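Local coordinates for Abbfa_003403 (Acinetobacter baumannii, PDB 4ZXH), which probably builds a peptide product as a nonribosomal peptide synthetase with condensation, adenylation, carrier and thioesterase domains, at residues 494-499 with 506-511; 790-795 with 812-817; 882-887 with 895-900; 1071-1076 with 1136-1141. One frame throughout, in Å; residues are numbered along the deposited sequence.

Interaction 1 (494-499 with 506-511); sequences RGDNHA and TVSYRE
Arg510 grips the turn at Gly495 and Asp496 with both backbone and side chain. Arg510 N donates to Gly495 O at 2.8 Å. Arg510 NE forms a salt bridge with Asp496 OD1 at 2.9 Å. That oxygen lies near the guanidinium plane, yet NE meets it from above the carboxylate plane. The chain of Arg510 bends at chi3 (-51°), which turns NE to the acid. Tyr509 N donates to Asn497 O at 3.0 Å, and Ala499 N to Val507 O at 3.0 Å. Glu511 N is taken by Ser508 OG at 3.2 Å, and Ser508 N returns a nearly straight bond to Glu511 OE1 at 2.9 Å. The first three N-H groups of helix 509-525 thus all have acceptors. Arg494 CB lies over one face of the Tyr509 ring, 3.8 Å from its centroid, and Ala499 CB over the opposite face at 3.6 Å. The phenol OH of Tyr509 bonds to Gly686 O. Backbone hydrogen bonding between Ala499 and Val688 ties the hairpin into the wider sheet. Ser508 and Glu511 form a capping box, here where a short beta hairpin at the sheet's edge runs into a helix of the adenylation domain.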
# COMPACT_ATOMS: atom_id res chain seq x y z
N ARG A 494 -15.45 38.08 -42.30
CA ARG A 494 -16.64 37.53 -41.65
C ARG A 494 -17.82 38.51 -41.61
O ARG A 494 -18.97 38.09 -41.44
CB ARG A 494 -16.29 37.06 -40.23
CG ARG A 494 -15.33 35.88 -40.20
CD ARG A 494 -15.94 34.67 -40.88
NE ARG A 494 -17.09 34.17 -40.13
CZ ARG A 494 -18.06 33.43 -40.66
NH1 ARG A 494 -18.03 33.09 -41.94
NH2 ARG A 494 -19.07 33.03 -39.89
N GLY A 495 -17.54 39.80 -41.77
CA GLY A 495 -18.57 40.82 -41.89
C GLY A 495 -19.60 40.87 -40.77
O GLY A 495 -19.28 41.29 -39.65
N ASP A 496 -20.82 40.44 -41.07
CA ASP A 496 -21.94 40.56 -40.12
C ASP A 496 -22.25 39.25 -39.39
O ASP A 496 -23.19 39.18 -38.58
CB ASP A 496 -23.18 41.09 -40.84
CG ASP A 496 -23.09 42.59 -41.11
OD1 ASP A 496 -22.48 43.30 -40.28
OD2 ASP A 496 -23.61 43.06 -42.15
N ASN A 497 -21.46 38.22 -39.65
CA ASN A 497 -21.55 36.98 -38.89
C ASN A 497 -21.25 37.19 -37.41
O ASN A 497 -20.58 38.17 -37.04
CB ASN A 497 -20.59 35.93 -39.45
CG ASN A 497 -21.13 35.23 -40.67
OD1 ASN A 497 -20.55 35.32 -41.75
ND2 ASN A 497 -22.23 34.50 -40.50
N HIS A 498 -21.72 36.26 -36.59
CA HIS A 498 -21.51 36.33 -35.14
C HIS A 498 -20.05 36.18 -34.75
O HIS A 498 -19.30 35.41 -35.35
CB HIS A 498 -22.33 35.25 -34.43
CG HIS A 498 -23.79 35.29 -34.74
ND1 HIS A 498 -24.51 36.46 -34.83
CD2 HIS A 498 -24.68 34.29 -34.94
CE1 HIS A 498 -25.77 36.18 -35.10
NE2 HIS A 498 -25.90 34.87 -35.17
N ALA A 499 -19.65 36.91 -33.71
CA ALA A 499 -18.30 36.85 -33.18
C ALA A 499 -18.33 36.62 -31.66
O ALA A 499 -17.60 35.79 -31.13
CB ALA A 499 -17.55 38.12 -33.51
N THR A 506 -25.90 39.55 -28.98
CA THR A 506 -24.82 39.15 -29.88
C THR A 506 -24.09 40.28 -30.61
O THR A 506 -24.72 41.22 -31.11
CB THR A 506 -25.36 38.19 -30.96
OG1 THR A 506 -26.28 37.26 -30.36
CG2 THR A 506 -24.23 37.43 -31.63
N VAL A 507 -22.77 40.17 -30.68
CA VAL A 507 -21.91 41.13 -31.38
C VAL A 507 -21.35 40.54 -32.67
O VAL A 507 -20.69 39.52 -32.63
CB VAL A 507 -20.71 41.57 -30.53
CG1 VAL A 507 -19.81 42.50 -31.31
CG2 VAL A 507 -21.16 42.22 -29.24
N SER A 508 -21.59 41.19 -33.81
CA SER A 508 -21.02 40.71 -35.07
C SER A 508 -19.53 41.06 -35.19
O SER A 508 -19.00 41.86 -34.42
CB SER A 508 -21.78 41.31 -36.25
OG SER A 508 -21.51 42.70 -36.36
N TYR A 509 -18.85 40.46 -36.17
CA TYR A 509 -17.45 40.78 -36.42
C TYR A 509 -17.22 42.25 -36.82
O TYR A 509 -16.25 42.87 -36.37
CB TYR A 509 -16.89 39.86 -37.51
CG TYR A 509 -16.24 38.61 -36.97
CD1 TYR A 509 -14.91 38.62 -36.59
CD2 TYR A 509 -16.96 37.42 -36.85
CE1 TYR A 509 -14.30 37.49 -36.09
CE2 TYR A 509 -16.37 36.27 -36.36
CZ TYR A 509 -15.03 36.31 -35.98
OH TYR A 509 -14.41 35.18 -35.47
N ARG A 510 -18.09 42.78 -37.66
CA ARG A 510 -18.01 44.19 -38.02
C ARG A 510 -18.11 45.04 -36.75
O ARG A 510 -17.34 45.97 -36.54
CB ARG A 510 -19.13 44.55 -39.00
CG ARG A 510 -19.05 45.94 -39.58
CD ARG A 510 -20.31 46.27 -40.40
NE ARG A 510 -20.64 45.24 -41.38
CZ ARG A 510 -20.05 45.12 -42.57
NH1 ARG A 510 -19.08 45.96 -42.92
NH2 ARG A 510 -20.41 44.16 -43.41
N GLU A 511 -19.07 44.68 -35.90
CA GLU A 511 -19.32 45.41 -34.67
C GLU A 511 -18.13 45.31 -33.72
O GLU A 511 -17.82 46.25 -33.00
CB GLU A 511 -20.59 44.89 -33.99
CG GLU A 511 -21.87 45.44 -34.59
CD GLU A 511 -23.13 44.80 -34.03
OE1 GLU A 511 -23.06 43.67 -33.49
OE2 GLU A 511 -24.20 45.45 -34.13

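Interaction 2 (790-795 with 812-817); sequences ANTQLY and LWIGGD
A beta hairpin joins strands 792-797 and 809-816, part of a five-stranded antiparallel sheet in the adenylation region. Four backbone bonds zip the pair. Gln793 and Gly815 exchange two: Gln793 N to Gly815 O at 2.8 Å and Gly815 N to Gln793 O at 2.9 Å. Tyr795 and Trp813 exchange two more: Tyr795 N to Trp813 O at 2.9 Å and Trp813 N to Tyr795 O at 2.8 Å. Asp817 N extends the ladder to Asn791 O, also at 2.8 Å. On one face Leu794 and Ile814 run alongside each other in the same direction, with Leu794 CD2 4.0 Å from Ile814 CG1. Leu812 CD1 joins them by packing against Leu794 CB. On the other face are Gln793, Tyr795 and Trp813. Gln793 bends at chi2 (89°), which folds its amide back over Gly815, whose lack of a side chain leaves that place to it. Its OE1 comes near Gly816 N, but at a poor angle for a bond. Asn791 sets CB against Asp817 OD2, while its amide bonds to Asn646 and Thr476. Tyr795 and Trp813 both touch Leu846 of the neighbouring strand. The chemistry implies that backbone bonds fix the register, while aliphatic groups pack one face and Gly815 leaves room for a folded-back glutamine on the other.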
# COMPACT_ATOMS: atom_id res chain seq x y z
N ALA A 790 5.22 24.27 -30.21
CA ALA A 790 6.19 24.70 -31.21
C ALA A 790 7.24 25.62 -30.60
O ALA A 790 6.91 26.54 -29.86
CB ALA A 790 5.49 25.38 -32.36
N ASN A 791 8.50 25.33 -30.91
CA ASN A 791 9.63 26.12 -30.43
C ASN A 791 9.71 26.12 -28.91
O ASN A 791 10.05 27.11 -28.27
CB ASN A 791 9.54 27.54 -30.98
CG ASN A 791 9.22 27.55 -32.45
OD1 ASN A 791 10.06 27.22 -33.28
ND2 ASN A 791 7.98 27.91 -32.78
N THR A 792 9.39 24.96 -28.35
CA THR A 792 9.46 24.74 -26.92
C THR A 792 10.37 23.54 -26.69
O THR A 792 10.33 22.56 -27.44
CB THR A 792 8.06 24.49 -26.31
OG1 THR A 792 7.16 25.56 -26.66
CG2 THR A 792 8.15 24.37 -24.80
N GLN A 793 11.23 23.62 -25.68
CA GLN A 793 12.04 22.45 -25.35
C GLN A 793 11.87 22.12 -23.88
O GLN A 793 11.83 23.01 -23.02
CB GLN A 793 13.51 22.67 -25.69
CG GLN A 793 13.74 23.11 -27.14
CD GLN A 793 13.70 24.61 -27.30
OE1 GLN A 793 14.36 25.34 -26.55
NE2 GLN A 793 12.89 25.09 -28.25
N LEU A 794 11.76 20.83 -23.60
CA LEU A 794 11.62 20.36 -22.23
C LEU A 794 12.89 19.64 -21.82
O LEU A 794 13.42 18.84 -22.57
CB LEU A 794 10.41 19.45 -22.10
CG LEU A 794 9.12 20.03 -22.68
CD1 LEU A 794 7.94 19.12 -22.37
CD2 LEU A 794 8.88 21.41 -22.14
N TYR A 795 13.39 19.97 -20.62
CA TYR A 795 14.60 19.37 -20.08
C TYR A 795 14.34 18.92 -18.64
O TYR A 795 13.66 19.62 -17.89
CB TYR A 795 15.77 20.36 -20.11
CG TYR A 795 16.07 20.99 -21.46
CD1 TYR A 795 16.83 20.33 -22.43
CD2 TYR A 795 15.63 22.27 -21.76
CE1 TYR A 795 17.12 20.93 -23.66
CE2 TYR A 795 15.92 22.88 -22.98
CZ TYR A 795 16.65 22.20 -23.93
OH TYR A 795 16.91 22.81 -25.14
N LEU A 812 11.83 20.08 -14.02
CA LEU A 812 11.56 20.43 -15.40
C LEU A 812 12.04 21.86 -15.69
O LEU A 812 11.64 22.79 -14.99
CB LEU A 812 10.07 20.30 -15.71
CG LEU A 812 9.62 20.78 -17.10
CD1 LEU A 812 10.26 19.96 -18.21
CD2 LEU A 812 8.09 20.72 -17.20
N TRP A 813 12.91 22.02 -16.69
CA TRP A 813 13.26 23.34 -17.20
C TRP A 813 12.69 23.49 -18.61
O TRP A 813 12.67 22.51 -19.36
CB TRP A 813 14.77 23.56 -17.24
CG TRP A 813 15.44 23.70 -15.90
CD1 TRP A 813 15.51 22.76 -14.91
CD2 TRP A 813 16.18 24.83 -15.43
NE1 TRP A 813 16.23 23.24 -13.84
CE2 TRP A 813 16.65 24.51 -14.14
CE3 TRP A 813 16.47 26.09 -15.96
CZ2 TRP A 813 17.40 25.40 -13.38
CZ3 TRP A 813 17.22 26.97 -15.21
CH2 TRP A 813 17.68 26.63 -13.93
N ILE A 814 12.24 24.69 -18.96
CA ILE A 814 11.59 24.93 -20.26
C ILE A 814 12.30 26.00 -21.07
O ILE A 814 12.57 27.10 -20.57
CB ILE A 814 10.12 25.38 -20.09
CG1 ILE A 814 9.29 24.30 -19.40
CG2 ILE A 814 9.50 25.76 -21.45
CD1 ILE A 814 7.84 24.63 -19.35
N GLY A 815 12.58 25.71 -22.34
CA GLY A 815 13.24 26.68 -23.19
C GLY A 815 12.45 26.98 -24.44
O GLY A 815 11.49 26.27 -24.76
N GLY A 816 12.86 28.02 -25.17
CA GLY A 816 12.22 28.36 -26.43
C GLY A 816 11.46 29.67 -26.46
O GLY A 816 11.69 30.57 -25.65
N ASP A 817 10.54 29.77 -27.42
CA ASP A 817 9.85 31.04 -27.70
C ASP A 817 8.72 31.40 -26.72
O ASP A 817 8.16 32.50 -26.80
CB ASP A 817 9.30 31.03 -29.13
CG ASP A 817 10.39 31.13 -30.19
OD1 ASP A 817 11.56 31.42 -29.82
OD2 ASP A 817 10.08 30.92 -31.40

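Interaction 3 (882-887 with 895-900); sequences EIENVL and DAVVLV
Glu884 lays its aliphatic part against Val898, with Glu884 CG 3.8 Å from Val898 CG2. The two side chains pass alongside, running opposite ways. Glu884 is extended beyond CG (chi2 168°), and this carries the carboxylate across to the strand backbone. There OE2 of Glu884 accepts from Val898 N at 3.1 Å. The bond is nearly straight, 167° at the hydrogen. It uses the anti lone pair of OE2, the one away from the other carboxylate oxygen. Val897 CA lies beside the same oxygen.

Two other helix residues pack onto the strand. Ile883 lies roughly perpendicular to Val898, with CG2 of Ile883 3.8 Å from CG2 of Val898. Ile883 CD1 reaches the other branch, Val898 CG1, at 4.0 Å. One turn further on, Leu887 rests CB on Ala896 CB at 3.8 Å, and Leu887 CD1 touches Val898 CG2. Val898 therefore receives all three helix side chains, and Ala896 lets the helix backbone come close, 5.5 Å from its CA to Glu884 CA.

The helix runs roughly antiparallel to the strand, at 152°. It packs on a three-stranded sheet of the adenylation C-terminal region. Ile883 and Leu887 also touch Leu910 and Ala912 of the next strand, and Leu887 meets Leu928 of helix 921-931. Strand 893-903 is outermost in its sheet. Asp895, Val897 and Leu899 bond to strand 907-916, while Val898 N faces the other way. A single carboxylate thus serves an N-H of the strand's outer edge, beside an otherwise aliphatic interface.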
# COMPACT_ATOMS: atom_id res chain seq x y z
N GLU A 882 -1.90 8.07 -5.80
CA GLU A 882 -2.35 6.69 -5.83
C GLU A 882 -3.31 6.46 -4.67
O GLU A 882 -4.34 5.78 -4.83
CB GLU A 882 -1.18 5.73 -5.76
CG GLU A 882 -0.25 5.86 -6.94
CD GLU A 882 0.94 4.93 -6.84
OE1 GLU A 882 0.99 4.15 -5.87
OE2 GLU A 882 1.81 4.99 -7.73
N ILE A 883 -2.99 7.04 -3.52
CA ILE A 883 -3.93 6.99 -2.40
C ILE A 883 -5.24 7.69 -2.78
O ILE A 883 -6.33 7.19 -2.48
CB ILE A 883 -3.35 7.64 -1.14
CG1 ILE A 883 -1.91 7.17 -0.92
CG2 ILE A 883 -4.23 7.35 0.08
CD1 ILE A 883 -1.25 7.79 0.30
N GLU A 884 -5.15 8.84 -3.45
CA GLU A 884 -6.35 9.59 -3.84
C GLU A 884 -7.25 8.80 -4.79
O GLU A 884 -8.47 8.82 -4.65
CB GLU A 884 -5.97 10.94 -4.46
CG GLU A 884 -5.33 11.88 -3.44
CD GLU A 884 -4.66 13.11 -4.05
OE1 GLU A 884 -4.61 13.23 -5.30
OE2 GLU A 884 -4.18 13.95 -3.26
N ASN A 885 -6.63 8.07 -5.72
CA ASN A 885 -7.38 7.23 -6.65
C ASN A 885 -8.12 6.10 -5.96
O ASN A 885 -9.28 5.81 -6.31
CB ASN A 885 -6.45 6.67 -7.72
CG ASN A 885 -6.13 7.69 -8.82
OD1 ASN A 885 -6.96 8.55 -9.14
ND2 ASN A 885 -4.93 7.59 -9.39
N VAL A 886 -7.49 5.46 -4.97
CA VAL A 886 -8.16 4.36 -4.27
C VAL A 886 -9.37 4.90 -3.48
O VAL A 886 -10.45 4.30 -3.50
CB VAL A 886 -7.21 3.58 -3.33
CG1 VAL A 886 -8.00 2.62 -2.49
CG2 VAL A 886 -6.18 2.81 -4.12
N LEU A 887 -9.20 6.04 -2.81
CA LEU A 887 -10.30 6.66 -2.09
C LEU A 887 -11.47 7.01 -3.01
O LEU A 887 -12.62 6.75 -2.69
CB LEU A 887 -9.80 7.90 -1.37
CG LEU A 887 -9.05 7.67 -0.06
CD1 LEU A 887 -8.30 8.93 0.37
CD2 LEU A 887 -10.01 7.25 1.02
N ASP A 895 -14.62 13.16 -3.93
CA ASP A 895 -13.29 13.71 -4.12
C ASP A 895 -12.42 13.38 -2.90
O ASP A 895 -12.93 13.03 -1.84
CB ASP A 895 -13.34 15.21 -4.35
CG ASP A 895 -12.16 15.73 -5.17
OD1 ASP A 895 -11.33 14.92 -5.65
OD2 ASP A 895 -12.06 16.97 -5.33
N ALA A 896 -11.10 13.47 -3.07
CA ALA A 896 -10.18 13.14 -1.99
C ALA A 896 -8.87 13.88 -2.20
O ALA A 896 -8.42 14.06 -3.33
CB ALA A 896 -9.95 11.62 -1.90
N VAL A 897 -8.27 14.33 -1.12
CA VAL A 897 -6.96 14.94 -1.18
C VAL A 897 -6.15 14.37 -0.02
O VAL A 897 -6.66 14.27 1.11
CB VAL A 897 -7.04 16.48 -1.09
CG1 VAL A 897 -5.72 17.08 -0.66
CG2 VAL A 897 -7.50 17.07 -2.40
N VAL A 898 -4.92 13.96 -0.29
CA VAL A 898 -4.07 13.38 0.73
C VAL A 898 -2.83 14.24 0.88
O VAL A 898 -2.18 14.56 -0.12
CB VAL A 898 -3.68 11.93 0.40
CG1 VAL A 898 -2.78 11.35 1.47
CG2 VAL A 898 -4.92 11.07 0.24
N LEU A 899 -2.51 14.63 2.10
CA LEU A 899 -1.30 15.43 2.33
C LEU A 899 -0.40 14.78 3.36
O LEU A 899 -0.85 13.96 4.18
CB LEU A 899 -1.64 16.86 2.80
CG LEU A 899 -2.67 17.68 2.01
CD1 LEU A 899 -2.94 19.03 2.68
CD2 LEU A 899 -2.24 17.86 0.56
N VAL A 900 0.87 15.16 3.33
CA VAL A 900 1.77 14.80 4.41
C VAL A 900 1.82 15.97 5.39
O VAL A 900 1.95 17.12 4.97
CB VAL A 900 3.19 14.47 3.88
CG1 VAL A 900 4.13 14.19 5.04
CG2 VAL A 900 3.14 13.28 2.92

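Interaction 4 (1071-1076 with 1136-1141); sequences HPIGGS and WCFGGA
Apolar packing carries the contact between Pro1072 and Ile1073 on one side and Trp1136 and Phe1138 on the other. Pro1072 CB lies 3.5 Å from Trp1136 CZ3, and Pro1072 CG packs on the same part of the indole, CE3 and CZ3; the two side chains run roughly perpendicular. Ile1073 puts its CD1 over a face of the Phe1138 ring, a CH-pi contact 4.0 Å from the centroid. Phe1138 CG stands anti to the backbone N (chi1 -178°), which turns the ring to the loop. Backbone packing follows: His1071 O lies 3.4 Å from Gly1139 CA.

Polar bonds hold each side separately. Pro1072 O takes two donors, one from each side of the carbonyl plane: His1071 ND1 at 2.9 Å and Gly1075 N at 2.9 Å, the latter closing a type I turn. His1071 NE2 bonds to Tyr1118 OH. Trp1136 NE1 bonds to His1297 O.

Cys1137 sits at the sharp turn between strand 1131-1136 and helix 1138-1152, with positive phi (54°). This fits the nucleophile elbow of an alpha/beta-hydrolase thioesterase, where Cys1137, His1297 and Asp1164 probably form the triad, and the loop after strand 1067-1070 packs beside it.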
# COMPACT_ATOMS: atom_id res chain seq x y z
N HIS A 1071 -20.51 -19.61 33.57
CA HIS A 1071 -21.11 -18.35 33.19
C HIS A 1071 -22.14 -17.89 34.20
O HIS A 1071 -22.80 -18.71 34.81
CB HIS A 1071 -21.76 -18.48 31.82
CG HIS A 1071 -22.85 -19.49 31.76
ND1 HIS A 1071 -24.11 -19.27 32.27
CD2 HIS A 1071 -22.88 -20.74 31.23
CE1 HIS A 1071 -24.86 -20.34 32.06
NE2 HIS A 1071 -24.14 -21.24 31.44
N PRO A 1072 -22.29 -16.57 34.36
CA PRO A 1072 -23.41 -15.98 35.11
C PRO A 1072 -24.67 -15.94 34.25
O PRO A 1072 -24.68 -16.57 33.19
CB PRO A 1072 -22.92 -14.57 35.40
CG PRO A 1072 -21.97 -14.27 34.28
CD PRO A 1072 -21.31 -15.55 33.92
N ILE A 1073 -25.69 -15.21 34.70
CA ILE A 1073 -26.98 -15.12 33.99
C ILE A 1073 -26.85 -14.88 32.49
O ILE A 1073 -27.50 -15.54 31.70
CB ILE A 1073 -27.87 -13.99 34.55
CG1 ILE A 1073 -28.13 -14.18 36.04
CG2 ILE A 1073 -29.22 -14.00 33.84
CD1 ILE A 1073 -29.02 -15.38 36.34
N GLY A 1074 -26.02 -13.93 32.08
CA GLY A 1074 -25.87 -13.62 30.67
C GLY A 1074 -25.29 -14.73 29.80
O GLY A 1074 -25.47 -14.72 28.57
N GLY A 1075 -24.58 -15.67 30.41
CA GLY A 1075 -24.12 -16.87 29.73
C GLY A 1075 -22.73 -16.78 29.13
O GLY A 1075 -22.26 -17.69 28.45
N SER A 1076 -22.07 -15.67 29.40
CA SER A 1076 -20.76 -15.42 28.82
C SER A 1076 -19.61 -15.54 29.84
O SER A 1076 -19.84 -15.55 31.04
CB SER A 1076 -20.77 -14.04 28.19
OG SER A 1076 -19.47 -13.55 28.05
N TRP A 1136 -18.94 -16.45 39.34
CA TRP A 1136 -19.33 -15.16 39.84
C TRP A 1136 -20.84 -15.13 39.75
O TRP A 1136 -21.40 -15.63 38.78
CB TRP A 1136 -18.68 -14.02 39.03
CG TRP A 1136 -19.38 -12.73 39.27
CD1 TRP A 1136 -19.33 -11.97 40.40
CD2 TRP A 1136 -20.29 -12.08 38.38
NE1 TRP A 1136 -20.13 -10.86 40.26
CE2 TRP A 1136 -20.74 -10.90 39.03
CE3 TRP A 1136 -20.76 -12.36 37.09
CZ2 TRP A 1136 -21.64 -10.02 38.44
CZ3 TRP A 1136 -21.66 -11.46 36.50
CH2 TRP A 1136 -22.10 -10.32 37.18
N CYS A 1137 -21.50 -14.57 40.75
CA CYS A 1137 -22.97 -14.49 40.72
C CYS A 1137 -23.60 -15.88 40.47
O CYS A 1137 -23.27 -16.86 41.15
CB CYS A 1137 -23.40 -13.48 39.63
SG CYS A 1137 -25.15 -12.98 39.63
N PHE A 1138 -24.47 -15.96 39.48
CA PHE A 1138 -25.19 -17.19 39.14
C PHE A 1138 -24.25 -18.37 38.82
O PHE A 1138 -24.58 -19.54 39.06
CB PHE A 1138 -26.12 -16.89 37.98
CG PHE A 1138 -26.97 -18.03 37.54
CD1 PHE A 1138 -28.01 -18.49 38.34
CD2 PHE A 1138 -26.78 -18.62 36.30
CE1 PHE A 1138 -28.80 -19.54 37.92
CE2 PHE A 1138 -27.58 -19.66 35.87
CZ PHE A 1138 -28.59 -20.12 36.68
N GLY A 1139 -23.06 -18.06 38.29
CA GLY A 1139 -22.04 -19.08 38.11
C GLY A 1139 -21.79 -19.91 39.37
O GLY A 1139 -21.70 -21.14 39.30
N GLY A 1140 -21.67 -19.24 40.51
CA GLY A 1140 -21.60 -19.90 41.80
C GLY A 1140 -22.72 -20.91 42.04
O GLY A 1140 -22.46 -22.00 42.56
N ALA A 1141 -23.95 -20.57 41.63
CA ALA A 1141 -25.09 -21.48 41.81
C ALA A 1141 -24.99 -22.72 40.91
O ALA A 1141 -25.29 -23.83 41.34
CB ALA A 1141 -26.38 -20.77 41.56

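The four contacts follow one another along the chain and share no elements. Interactions 1 and 2 both join hairpin strands of the adenylation region, their centres about 37 Å apart. Interaction 1 is partly buried and mixes a salt bridge with helix capping at a sheet edge. Interaction 2 is buried and relies on a regular ladder of backbone bonds. Interaction 3, also buried, lies nearest the chain's centre and joins helix to strand through aliphatic groups and one carboxylate. Interaction 4, in the thioesterase, is partly buried and meets mainly by apolar contacts; it alone includes a probable nucleophile. Its centre is about 92 Å from that of interaction 1.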